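Local coordinates for immunity protein (Neisseria meningitidis, PDB 4Q7O), which probably shields its own cell from the toxin of a contact-dependent growth-inhibition system by binding and neutralising it, as immunity proteins of such systems do, at residues N20-V23 / I24-F28; Q33-T36 / K37-L41; D71-V75 / N76-Y80; A114-D117 / F118-H122. One frame throughout, in Å; residues are numbered along the deposited sequence.

Interaction 1: residues N20-V23 / I24-F28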
loop_
_atom_site.group_PDB
_atom_site.type_symbol
_atom_site.label_atom_id
_atom_site.label_comp_id
_atom_site.label_asym_id
_atom_site.label_seq_id
_atom_site.Cartn_x
_atom_site.Cartn_y
_atom_site.Cartn_z
ATOM N N ASN B 20 0.543 8.897 -3.536
ATOM C CA ASN B 20 0.695 8.773 -2.081
ATOM C C ASN B 20 -0.574 8.196 -1.443
ATOM O O ASN B 20 -0.859 8.420 -0.270
ATOM C CB ASN B 20 1.081 10.117 -1.444
ATOM C CG ASN B 20 1.862 9.964 -0.150
ATOM O OD1 ASN B 20 2.413 8.902 0.153
ATOM N ND2 ASN B 20 1.922 11.047 0.621
ATOM N N HIS B 21 -1.333 7.438 -2.226
ATOM C CA HIS B 21 -2.559 6.805 -1.734
ATOM C C HIS B 21 -2.372 5.309 -1.552
ATOM O O HIS B 21 -3.138 4.499 -2.083
ATOM C CB HIS B 21 -3.722 7.113 -2.677
ATOM C CG HIS B 21 -4.080 8.565 -2.699
ATOM N ND1 HIS B 21 -4.753 9.155 -3.748
ATOM C CD2 HIS B 21 -3.859 9.549 -1.794
ATOM C CE1 HIS B 21 -4.929 10.435 -3.486
ATOM N NE2 HIS B 21 -4.399 10.701 -2.304
ATOM N N PHE B 22 -1.339 4.964 -0.792
ATOM C CA PHE B 22 -0.973 3.578 -0.543
ATOM C C PHE B 22 -2.083 2.774 0.140
ATOM O O PHE B 22 -2.137 1.556 -0.006
ATOM C CB PHE B 22 0.325 3.506 0.266
ATOM C CG PHE B 22 0.282 4.296 1.545
ATOM C CD1 PHE B 22 -0.180 3.717 2.721
ATOM C CD2 PHE B 22 0.698 5.622 1.569
ATOM C CE1 PHE B 22 -0.219 4.438 3.905
ATOM C CE2 PHE B 22 0.656 6.356 2.746
ATOM C CZ PHE B 22 0.191 5.764 3.921
ATOM N N VAL B 23 -2.985 3.439 0.858
ATOM C CA VAL B 23 -4.125 2.732 1.448
ATOM C C VAL B 23 -4.971 2.040 0.372
ATOM O O VAL B 23 -5.458 0.916 0.574
ATOM C CB VAL B 23 -4.982 3.686 2.322
ATOM C CG1 VAL B 23 -6.361 3.095 2.599
ATOM C CG2 VAL B 23 -4.258 3.993 3.636
ATOM N N ILE B 24 -5.125 2.703 -0.776
ATOM C CA ILE B 24 -5.860 2.114 -1.895
ATOM C C ILE B 24 -5.170 0.860 -2.436
ATOM O O ILE B 24 -5.828 -0.142 -2.737
ATOM C CB ILE B 24 -6.057 3.125 -3.039
ATOM C CG1 ILE B 24 -6.812 4.365 -2.542
ATOM C CG2 ILE B 24 -6.784 2.473 -4.206
ATOM C CD1 ILE B 24 -8.164 4.064 -1.924
ATOM N N SER B 25 -3.846 0.928 -2.563
ATOM C CA SER B 25 -3.028 -0.205 -3.003
ATOM C C SER B 25 -3.265 -1.408 -2.088
ATOM O O SER B 25 -3.492 -2.535 -2.546
ATOM C CB SER B 25 -1.532 0.157 -2.960
ATOM O OG SER B 25 -1.283 1.528 -3.254
ATOM N N ILE B 26 -3.215 -1.162 -0.784
ATOM C CA ILE B 26 -3.370 -2.231 0.197
ATOM C C ILE B 26 -4.789 -2.775 0.185
ATOM O O ILE B 26 -5.002 -3.984 0.265
ATOM C CB ILE B 26 -3.023 -1.725 1.613
ATOM C CG1 ILE B 26 -1.555 -1.298 1.680
ATOM C CG2 ILE B 26 -3.311 -2.789 2.674
ATOM C CD1 ILE B 26 -1.214 -0.584 2.973
ATOM N N PHE B 27 -5.760 -1.877 0.061
ATOM C CA PHE B 27 -7.171 -2.249 0.023
ATOM C C PHE B 27 -7.442 -3.316 -1.041
ATOM O O PHE B 27 -7.983 -4.383 -0.747
ATOM C CB PHE B 27 -8.022 -1.001 -0.233
ATOM C CG PHE B 27 -9.492 -1.280 -0.346
ATOM C CD1 PHE B 27 -10.306 -1.282 0.779
ATOM C CD2 PHE B 27 -10.074 -1.509 -1.583
ATOM C CE1 PHE B 27 -11.661 -1.537 0.670
ATOM C CE2 PHE B 27 -11.428 -1.772 -1.693
ATOM C CZ PHE B 27 -12.219 -1.783 -0.570
ATOM N N PHE B 28 -7.046 -3.042 -2.275
ATOM C CA PHE B 28 -7.327 -3.984 -3.346
ATOM C C PHE B 28 -6.524 -5.276 -3.252
ATOM O O PHE B 28 -7.078 -6.355 -3.450
ATOM C CB PHE B 28 -7.196 -3.322 -4.720
ATOM C CG PHE B 28 -8.380 -2.492 -5.076
ATOM C CD1 PHE B 28 -9.596 -3.100 -5.354
ATOM C CD2 PHE B 28 -8.299 -1.110 -5.113
ATOM C CE1 PHE B 28 -10.710 -2.347 -5.672
ATOM C CE2 PHE B 28 -9.410 -0.356 -5.433
ATOM C CZ PHE B 28 -10.616 -0.975 -5.708
#

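Interaction 2: residues Q33-T36 / K37-L41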
loop_
_atom_site.group_PDB
_atom_site.type_symbol
_atom_site.label_atom_id
_atom_site.label_comp_id
_atom_site.label_asym_id
_atom_site.label_seq_id
_atom_site.Cartn_x
_atom_site.Cartn_y
_atom_site.Cartn_z
ATOM N N GLN B 33 -6.410 -11.126 -2.453
ATOM C CA GLN B 33 -5.673 -12.316 -2.068
ATOM C C GLN B 33 -6.423 -13.180 -1.045
ATOM O O GLN B 33 -6.179 -14.379 -0.946
ATOM C CB GLN B 33 -4.299 -11.932 -1.522
ATOM C CG GLN B 33 -4.360 -11.251 -0.184
ATOM C CD GLN B 33 -3.009 -10.766 0.278
ATOM O OE1 GLN B 33 -2.055 -10.696 -0.505
ATOM N NE2 GLN B 33 -2.918 -10.415 1.557
ATOM N N PHE B 34 -7.332 -12.576 -0.287
ATOM C CA PHE B 34 -7.924 -13.256 0.859
ATOM C C PHE B 34 -9.389 -13.632 0.641
ATOM O O PHE B 34 -9.838 -14.702 1.062
ATOM C CB PHE B 34 -7.769 -12.377 2.099
ATOM C CG PHE B 34 -8.249 -13.008 3.358
ATOM C CD1 PHE B 34 -7.467 -13.940 4.019
ATOM C CD2 PHE B 34 -9.470 -12.649 3.901
ATOM C CE1 PHE B 34 -7.908 -14.523 5.194
ATOM C CE2 PHE B 34 -9.915 -13.221 5.077
ATOM C CZ PHE B 34 -9.138 -14.162 5.722
ATOM N N GLU B 35 -10.135 -12.758 -0.020
ATOM C CA GLU B 35 -11.546 -13.008 -0.272
ATOM C C GLU B 35 -11.736 -13.727 -1.602
ATOM O O GLU B 35 -10.815 -13.806 -2.411
ATOM C CB GLU B 35 -12.318 -11.690 -0.277
ATOM C CG GLU B 35 -12.110 -10.839 0.971
ATOM C CD GLU B 35 -12.804 -11.381 2.213
ATOM O OE1 GLU B 35 -13.765 -12.170 2.086
ATOM O OE2 GLU B 35 -12.396 -10.991 3.329
ATOM N N THR B 36 -12.931 -14.263 -1.822
ATOM C CA THR B 36 -13.229 -14.917 -3.090
ATOM C C THR B 36 -13.335 -13.875 -4.202
ATOM O O THR B 36 -13.497 -12.678 -3.937
ATOM C CB THR B 36 -14.546 -15.698 -3.033
ATOM O OG1 THR B 36 -15.636 -14.779 -2.894
ATOM C CG2 THR B 36 -14.548 -16.700 -1.873
ATOM N N LYS B 37 -13.264 -14.323 -5.451
ATOM C CA LYS B 37 -13.396 -13.400 -6.568
ATOM C C LYS B 37 -14.808 -12.827 -6.615
ATOM O O LYS B 37 -14.994 -11.673 -6.981
ATOM C CB LYS B 37 -13.008 -14.068 -7.896
ATOM C CG LYS B 37 -11.514 -14.352 -8.001
ATOM C CD LYS B 37 -11.126 -14.920 -9.346
ATOM C CE LYS B 37 -9.640 -15.227 -9.386
ATOM N NZ LYS B 37 -9.235 -16.235 -8.360
ATOM N N ASP B 38 -15.797 -13.627 -6.220
ATOM C CA ASP B 38 -17.174 -13.133 -6.162
ATOM C C ASP B 38 -17.304 -11.987 -5.157
ATOM O O ASP B 38 -17.997 -11.000 -5.414
ATOM C CB ASP B 38 -18.155 -14.255 -5.811
ATOM C CG ASP B 38 -18.410 -15.200 -6.970
ATOM O OD1 ASP B 38 -18.055 -14.856 -8.118
ATOM O OD2 ASP B 38 -18.981 -16.284 -6.725
ATOM N N THR B 39 -16.633 -12.109 -4.019
ATOM C CA THR B 39 -16.602 -11.016 -3.043
ATOM C C THR B 39 -15.935 -9.762 -3.613
ATOM O O THR B 39 -16.436 -8.646 -3.439
ATOM C CB THR B 39 -15.901 -11.458 -1.758
ATOM O OG1 THR B 39 -16.708 -12.459 -1.127
ATOM C CG2 THR B 39 -15.692 -10.279 -0.802
ATOM N N LEU B 40 -14.815 -9.938 -4.302
ATOM C CA LEU B 40 -14.162 -8.802 -4.950
ATOM C C LEU B 40 -15.093 -8.105 -5.946
ATOM O O LEU B 40 -15.131 -6.880 -6.004
ATOM C CB LEU B 40 -12.876 -9.243 -5.639
ATOM C CG LEU B 40 -12.054 -8.150 -6.325
ATOM C CD1 LEU B 40 -11.596 -7.074 -5.334
ATOM C CD2 LEU B 40 -10.863 -8.772 -7.033
ATOM N N LEU B 41 -15.849 -8.880 -6.721
ATOM C CA LEU B 41 -16.829 -8.300 -7.633
ATOM C C LEU B 41 -17.859 -7.449 -6.889
ATOM O O LEU B 41 -18.221 -6.369 -7.355
ATOM C CB LEU B 41 -17.509 -9.380 -8.484
ATOM C CG LEU B 41 -16.643 -9.953 -9.605
ATOM C CD1 LEU B 41 -17.389 -11.061 -10.314
ATOM C CD2 LEU B 41 -16.273 -8.870 -10.585
HETATM O O HOH W 1 -14.921 -13.904 0.362
#

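Interaction 3: residues D71-V75 / N76-Y80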
loop_
_atom_site.group_PDB
_atom_site.type_symbol
_atom_site.label_atom_id
_atom_site.label_comp_id
_atom_site.label_asym_id
_atom_site.label_seq_id
_atom_site.Cartn_x
_atom_site.Cartn_y
_atom_site.Cartn_z
ATOM N N ASP B 71 -15.019 12.793 13.574
ATOM C CA ASP B 71 -14.082 11.682 13.733
ATOM C C ASP B 71 -13.225 11.404 12.484
ATOM O O ASP B 71 -12.431 10.460 12.467
ATOM C CB ASP B 71 -14.790 10.419 14.234
ATOM C CG ASP B 71 -15.929 9.989 13.340
ATOM O OD1 ASP B 71 -16.263 10.733 12.391
ATOM O OD2 ASP B 71 -16.505 8.908 13.603
ATOM N N TYR B 72 -13.366 12.243 11.460
ATOM C CA TYR B 72 -12.489 12.186 10.287
ATOM C C TYR B 72 -11.380 13.239 10.333
ATOM O O TYR B 72 -10.536 13.278 9.444
ATOM C CB TYR B 72 -13.272 12.397 8.983
ATOM C CG TYR B 72 -14.320 11.356 8.655
ATOM C CD1 TYR B 72 -13.974 10.026 8.465
ATOM C CD2 TYR B 72 -15.646 11.719 8.471
ATOM C CE1 TYR B 72 -14.932 9.074 8.134
ATOM C CE2 TYR B 72 -16.612 10.780 8.154
ATOM C CZ TYR B 72 -16.251 9.459 7.982
ATOM O OH TYR B 72 -17.212 8.526 7.653
ATOM N N GLU B 73 -11.387 14.091 11.358
ATOM C CA GLU B 73 -10.525 15.281 11.377
ATOM C C GLU B 73 -9.026 14.997 11.282
ATOM O O GLU B 73 -8.267 15.808 10.744
ATOM C CB GLU B 73 -10.820 16.152 12.601
ATOM C CG GLU B 73 -12.084 16.979 12.448
ATOM C CD GLU B 73 -12.446 17.760 13.696
ATOM O OE1 GLU B 73 -11.648 17.779 14.659
ATOM O OE2 GLU B 73 -13.538 18.357 13.708
ATOM N N GLU B 74 -8.611 13.842 11.789
ATOM C CA GLU B 74 -7.197 13.461 11.816
ATOM C C GLU B 74 -6.804 12.563 10.644
ATOM O O GLU B 74 -5.642 12.173 10.517
ATOM C CB GLU B 74 -6.880 12.739 13.122
ATOM C CG GLU B 74 -7.286 13.495 14.372
ATOM C CD GLU B 74 -6.269 14.533 14.771
ATOM O OE1 GLU B 74 -6.040 15.477 13.982
ATOM O OE2 GLU B 74 -5.686 14.397 15.868
ATOM N N VAL B 75 -7.772 12.222 9.800
ATOM C CA VAL B 75 -7.525 11.345 8.661
ATOM C C VAL B 75 -6.924 12.120 7.478
ATOM O O VAL B 75 -7.372 13.234 7.171
ATOM C CB VAL B 75 -8.836 10.659 8.221
ATOM C CG1 VAL B 75 -8.626 9.811 6.963
ATOM C CG2 VAL B 75 -9.406 9.822 9.365
ATOM N N ASN B 76 -5.921 11.531 6.820
ATOM C CA ASN B 76 -5.371 12.080 5.584
ATOM C C ASN B 76 -6.485 12.263 4.566
ATOM O O ASN B 76 -7.166 11.305 4.233
ATOM C CB ASN B 76 -4.360 11.114 4.957
ATOM C CG ASN B 76 -3.148 10.856 5.821
ATOM O OD1 ASN B 76 -2.807 11.641 6.702
ATOM N ND2 ASN B 76 -2.468 9.745 5.545
ATOM N N GLY B 77 -6.670 13.478 4.064
ATOM C CA GLY B 77 -7.712 13.715 3.086
ATOM C C GLY B 77 -8.971 14.336 3.666
ATOM O O GLY B 77 -9.918 14.607 2.932
ATOM N N PHE B 78 -8.983 14.575 4.975
ATOM C CA PHE B 78 -10.124 15.238 5.608
ATOM C C PHE B 78 -10.564 16.493 4.852
ATOM O O PHE B 78 -11.758 16.760 4.698
ATOM C CB PHE B 78 -9.801 15.601 7.057
ATOM C CG PHE B 78 -10.877 16.399 7.729
ATOM C CD1 PHE B 78 -12.052 15.782 8.131
ATOM C CD2 PHE B 78 -10.717 17.759 7.961
ATOM C CE1 PHE B 78 -13.045 16.506 8.757
ATOM C CE2 PHE B 78 -11.712 18.482 8.581
ATOM C CZ PHE B 78 -12.875 17.856 8.977
ATOM N N GLU B 79 -9.594 17.249 4.359
ATOM C CA GLU B 79 -9.895 18.512 3.692
ATOM C C GLU B 79 -10.744 18.383 2.417
ATOM O O GLU B 79 -11.334 19.373 1.963
ATOM C CB GLU B 79 -8.607 19.305 3.436
ATOM C CG GLU B 79 -7.931 19.779 4.722
ATOM C CD GLU B 79 -6.739 20.686 4.474
ATOM O OE1 GLU B 79 -6.157 21.181 5.463
ATOM O OE2 GLU B 79 -6.379 20.898 3.295
ATOM N N TYR B 80 -10.823 17.179 1.847
ATOM C CA TYR B 80 -11.664 16.981 0.670
ATOM C C TYR B 80 -13.148 17.106 0.978
ATOM O O TYR B 80 -13.924 17.481 0.102
ATOM C CB TYR B 80 -11.409 15.620 0.008
ATOM C CG TYR B 80 -10.055 15.472 -0.651
ATOM C CD1 TYR B 80 -9.671 16.307 -1.696
ATOM C CD2 TYR B 80 -9.175 14.481 -0.249
ATOM C CE1 TYR B 80 -8.436 16.180 -2.306
ATOM C CE2 TYR B 80 -7.936 14.331 -0.865
ATOM C CZ TYR B 80 -7.573 15.189 -1.889
ATOM O OH TYR B 80 -6.354 15.053 -2.500
#

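Interaction 4: residues A114-D117 / F118-H122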
loop_
_atom_site.group_PDB
_atom_site.type_symbol
_atom_site.label_atom_id
_atom_site.label_comp_id
_atom_site.label_asym_id
_atom_site.label_seq_id
_atom_site.Cartn_x
_atom_site.Cartn_y
_atom_site.Cartn_z
ATOM N N ALA B 114 -8.470 -0.525 -11.133
ATOM C CA ALA B 114 -8.383 -1.797 -10.415
ATOM C C ALA B 114 -9.171 -2.916 -11.091
ATOM O O ALA B 114 -8.685 -4.040 -11.206
ATOM C CB ALA B 114 -8.833 -1.634 -8.976
ATOM N N ILE B 115 -10.386 -2.624 -11.539
ATOM C CA ILE B 115 -11.189 -3.668 -12.168
ATOM C C ILE B 115 -10.608 -4.049 -13.533
ATOM O O ILE B 115 -10.705 -5.194 -13.959
ATOM C CB ILE B 115 -12.686 -3.299 -12.234
ATOM C CG1 ILE B 115 -13.544 -4.567 -12.369
ATOM C CG2 ILE B 115 -12.970 -2.295 -13.356
ATOM C CD1 ILE B 115 -15.040 -4.280 -12.315
ATOM N N SER B 116 -9.975 -3.083 -14.192
ATOM C CA SER B 116 -9.232 -3.339 -15.415
ATOM C C SER B 116 -8.079 -4.310 -15.156
ATOM O O SER B 116 -7.917 -5.293 -15.887
ATOM C CB SER B 116 -8.684 -2.032 -15.984
ATOM O OG SER B 116 -7.809 -2.295 -17.059
ATOM N N ASP B 117 -7.267 -4.020 -14.138
ATOM C CA ASP B 117 -6.190 -4.938 -13.752
ATOM C C ASP B 117 -6.748 -6.338 -13.522
ATOM O O ASP B 117 -6.180 -7.334 -13.984
ATOM C CB ASP B 117 -5.489 -4.480 -12.460
ATOM C CG ASP B 117 -4.579 -3.269 -12.656
ATOM O OD1 ASP B 117 -4.113 -3.017 -13.785
ATOM O OD2 ASP B 117 -4.305 -2.577 -11.652
ATOM N N PHE B 118 -7.870 -6.408 -12.815
ATOM C CA PHE B 118 -8.471 -7.691 -12.480
ATOM C C PHE B 118 -8.941 -8.460 -13.718
ATOM O O PHE B 118 -8.633 -9.644 -13.878
ATOM C CB PHE B 118 -9.630 -7.508 -11.494
ATOM C CG PHE B 118 -10.340 -8.791 -11.172
ATOM C CD1 PHE B 118 -9.746 -9.741 -10.349
ATOM C CD2 PHE B 118 -11.589 -9.062 -11.704
ATOM C CE1 PHE B 118 -10.394 -10.932 -10.059
ATOM C CE2 PHE B 118 -12.242 -10.256 -11.420
ATOM C CZ PHE B 118 -11.644 -11.190 -10.595
ATOM N N LEU B 119 -9.698 -7.805 -14.593
ATOM C CA LEU B 119 -10.218 -8.510 -15.764
ATOM C C LEU B 119 -9.094 -8.892 -16.736
ATOM O O LEU B 119 -9.182 -9.905 -17.442
ATOM C CB LEU B 119 -11.328 -7.708 -16.456
ATOM C CG LEU B 119 -10.950 -6.409 -17.172
ATOM C CD1 LEU B 119 -10.537 -6.651 -18.629
ATOM C CD2 LEU B 119 -12.106 -5.411 -17.101
ATOM N N ILE B 120 -8.037 -8.080 -16.775
ATOM C CA ILE B 120 -6.893 -8.384 -17.632
ATOM C C ILE B 120 -6.225 -9.664 -17.141
ATOM O O ILE B 120 -5.872 -10.536 -17.937
ATOM C CB ILE B 120 -5.887 -7.210 -17.689
ATOM C CG1 ILE B 120 -6.467 -6.087 -18.555
ATOM C CG2 ILE B 120 -4.545 -7.661 -18.261
ATOM C CD1 ILE B 120 -5.725 -4.763 -18.470
ATOM N N ALA B 121 -6.103 -9.792 -15.824
ATOM C CA ALA B 121 -5.463 -10.959 -15.213
ATOM C C ALA B 121 -6.367 -12.189 -15.185
ATOM O O ALA B 121 -5.876 -13.317 -15.195
ATOM C CB ALA B 121 -4.992 -10.622 -13.800
ATOM N N HIS B 122 -7.681 -11.960 -15.146
ATOM C CA HIS B 122 -8.669 -13.031 -15.035
ATOM C C HIS B 122 -9.736 -12.905 -16.115
ATOM O O HIS B 122 -10.868 -12.502 -15.835
ATOM C CB HIS B 122 -9.292 -13.011 -13.643
ATOM C CG HIS B 122 -8.312 -13.325 -12.557
ATOM N ND1 HIS B 122 -7.830 -14.595 -12.342
ATOM C CD2 HIS B 122 -7.696 -12.526 -11.655
ATOM C CE1 HIS B 122 -6.973 -14.573 -11.333
ATOM N NE2 HIS B 122 -6.871 -13.330 -10.903
#

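Interaction 1: residues N20-V23 / I24-F28
Val-23 and Ile-24, two beta-branched residues in the opening turn of helix 22-34, carry this local contact together with Phe-22. The chain leaves helix 10-18 through a Schellman motif at Asn-20, which has positive phi, and starts the new helix two residues later. Ile-24 leans back on His-21, with its CG1 4.1 Å from His-21 CB. The branch reaches there because CG1 is turned to lie beside its own backbone N (chi1 -58°). The backbone N of Ile-24 also donates to His-21 O at 3.0 Å, the i to i+3 bond at the start of the helix. Regular i to i+4 links follow: Ile-26 N meets Phe-22 O at 3.0 Å, and Phe-27 N meets Val-23 O at 2.9 Å. The CG1 of Val-23, anti to the backbone N, lies 3.6 Å from Ile-24 N. The Phe-22 side chain starts out away from the next turn, yet its ring edge meets Ile-26, whose CD1 lies near the ring plane, 4.4 Å from Phe-22 CD1. Hydrophobic branched and aromatic residues suit these places, since all are buried. The polar ends have partners farther off, His-21 ND1 bonding Tyr-110 OH and Ser-25 OG bonding Ser-16 OG. Phe-22 also meets the ring of Phe-34 of the second subunit. Within the chain the turn is wedged between several elements: Val-23 and Ile-24 rest on Phe-89 of strand 86-91 and Leu-100 of strand 98-103, and Ile-24 also touches Leu-12 of helix 10-18 and Tyr-110 of helix 104-121.

Interaction 2: residues Q33-T36 / K37-L41
The carboxylate of Glu-35 is the flat group that crosses this corner: its OE1 comes 4.0 Å from Thr-39 CG2, while its OE2 lies at the edge of the Phe-34 ring, in the ring plane. The Phe-34 ring itself meets Phe-95 of the second subunit. Nearer the backbone, Glu-35 CB packs 3.7 Å from the Thr-39 methyl, CG2, the two side chains crossing at a slant. A bend at chi2 (-73°) then brings OE1 back to a single water that ties the polar ends together. This water donates to Glu-35 OE1 at 2.7 Å, accepts from Thr-36 N at 3.0 Å and is hydrogen-bonded to Thr-39 OG1 as well. The chain here leaves helix 22-34 at Glu-35 and enters helix 37-46 at once, with Thr-36 as the N-cap. Thr-36 OG1 takes the amide hydrogen of Thr-39 N at 3.1 Å, a nearly straight bond. With chi1 at 67°, the hydroxyl of Thr-36 is held between its own N and carbonyl carbon, which directs it at this first-turn amide. Threonine suits the place because a short side chain with a hydroxyl on CB reaches the amide three residues on, the usual role of Ser, Thr, Asp or Asn at an N-cap. The Thr-36 and Thr-39 side chains cross at about a right angle. Leu-40 N then begins the regular helical bonding with Thr-36 O, and the Leu-40 side chain packs on Phe-118 of helix 104-121.

Interaction 3: residues D71-V75 / N76-Y80
Phe-78 lays one face of its ring over the backbone of Glu-73: Glu-73 CA stands 3.8 Å from the ring centroid and 18° off its normal, a CH-pi contact. The chain brings the two together through a pair of linked beta turns in the loop between strands 58-62 and 86-91, a type I turn from Tyr-72 to Val-75 and then a type II turn from Val-75 to Phe-78. Val-75 belongs to both. Its N bonds to Tyr-72 O, and its O receives Phe-78 N at 3.0 Å. Gly-77 takes the third place of the second turn with positive phi, where a side chain would collide with the preceding carbonyl. The Phe-78 CG is anti to its backbone N (chi1 175°), which swings the ring back across the first turn. There Glu-73 runs beside it, pointing the same way; its CG methylene lies 3.7 Å from Phe-78 CZ, while the carboxylate, its plane 71° from the ring's, belongs to an exposed residue. Buried Val-75 packs on Glu-99 and Ile-101 of strand 98-103, and backbone hydrogen bonds join Asn-76 to Ile-101. On the Phe-78 ring, CD1 is touched by Tyr-72 CB at 3.7 Å and lies 3.2 Å from Tyr-72 O.

Interaction 4: residues A114-D117 / F118-H122
Ser-116 and Ile-120 stand one turn apart on helix 104-121. In Ile-120, CG1 beside the backbone N (chi1 -74°) and an extended chi2 carry CD1 back to 3.5 Å from Ser-116 OG. CG1 of Ile-120 lies against the same serine's carbonyl, 3.1 Å from Ser-116 O, an oxygen that also accepts Ile-120 N at 2.9 Å. Leu-119 leans back in a similar way: its CG, set between its own N and carbonyl carbon (chi1 69°), an uncommon choice for leucine in a helix, is brought to 3.4 Å from Ile-115 O. Phe-118 points elsewhere. Its CB sits near both carbonyl oxygens, 3.6 Å from Ala-114 O and 3.5 Å from Ile-115 O, but its ring heads off into the interior, where His-122 CB lies 4.2 Å above one face, toward the rim, and Tyr-125 and Leu-40 make contact. A large aromatic fits that buried side, and a small serine fits the partly exposed one. Asp-117, though buried, is well satisfied, since OD1 accepts from Asn-11 N and OD2 from Leu-12 N at the start of helix 10-18. Four successive i to i+4 bonds, ending with Ala-121 N to Asp-117 O, mark the last turns of an alpha-helix packed against helices 22-34, 37-46 and 126-139.

Interactions 1 and 2 share helix 22-34, one near its start and the other across its C-terminal end, with centres about 17 Å apart; both touch the second subunit. Interaction 4 joins them. Its Ala-114 CB packs 3.8 Å from Phe-28 CZ of interaction 1, and its Phe-118 CD1 lies 3.6 Å from Leu-40 CD2 of interaction 2, while Lys-37 CE comes to 3.4 Å from His-122 CE1. Interaction 3 is nearest to interaction 1, with centres about 16 Å apart, but its centre is about 29 Å from that of interaction 2 and 30 Å from that of interaction 4, across the chain's centre from both. A formic acid molecule, probably from the crystallisation liquor, sits by Tyr-72 there.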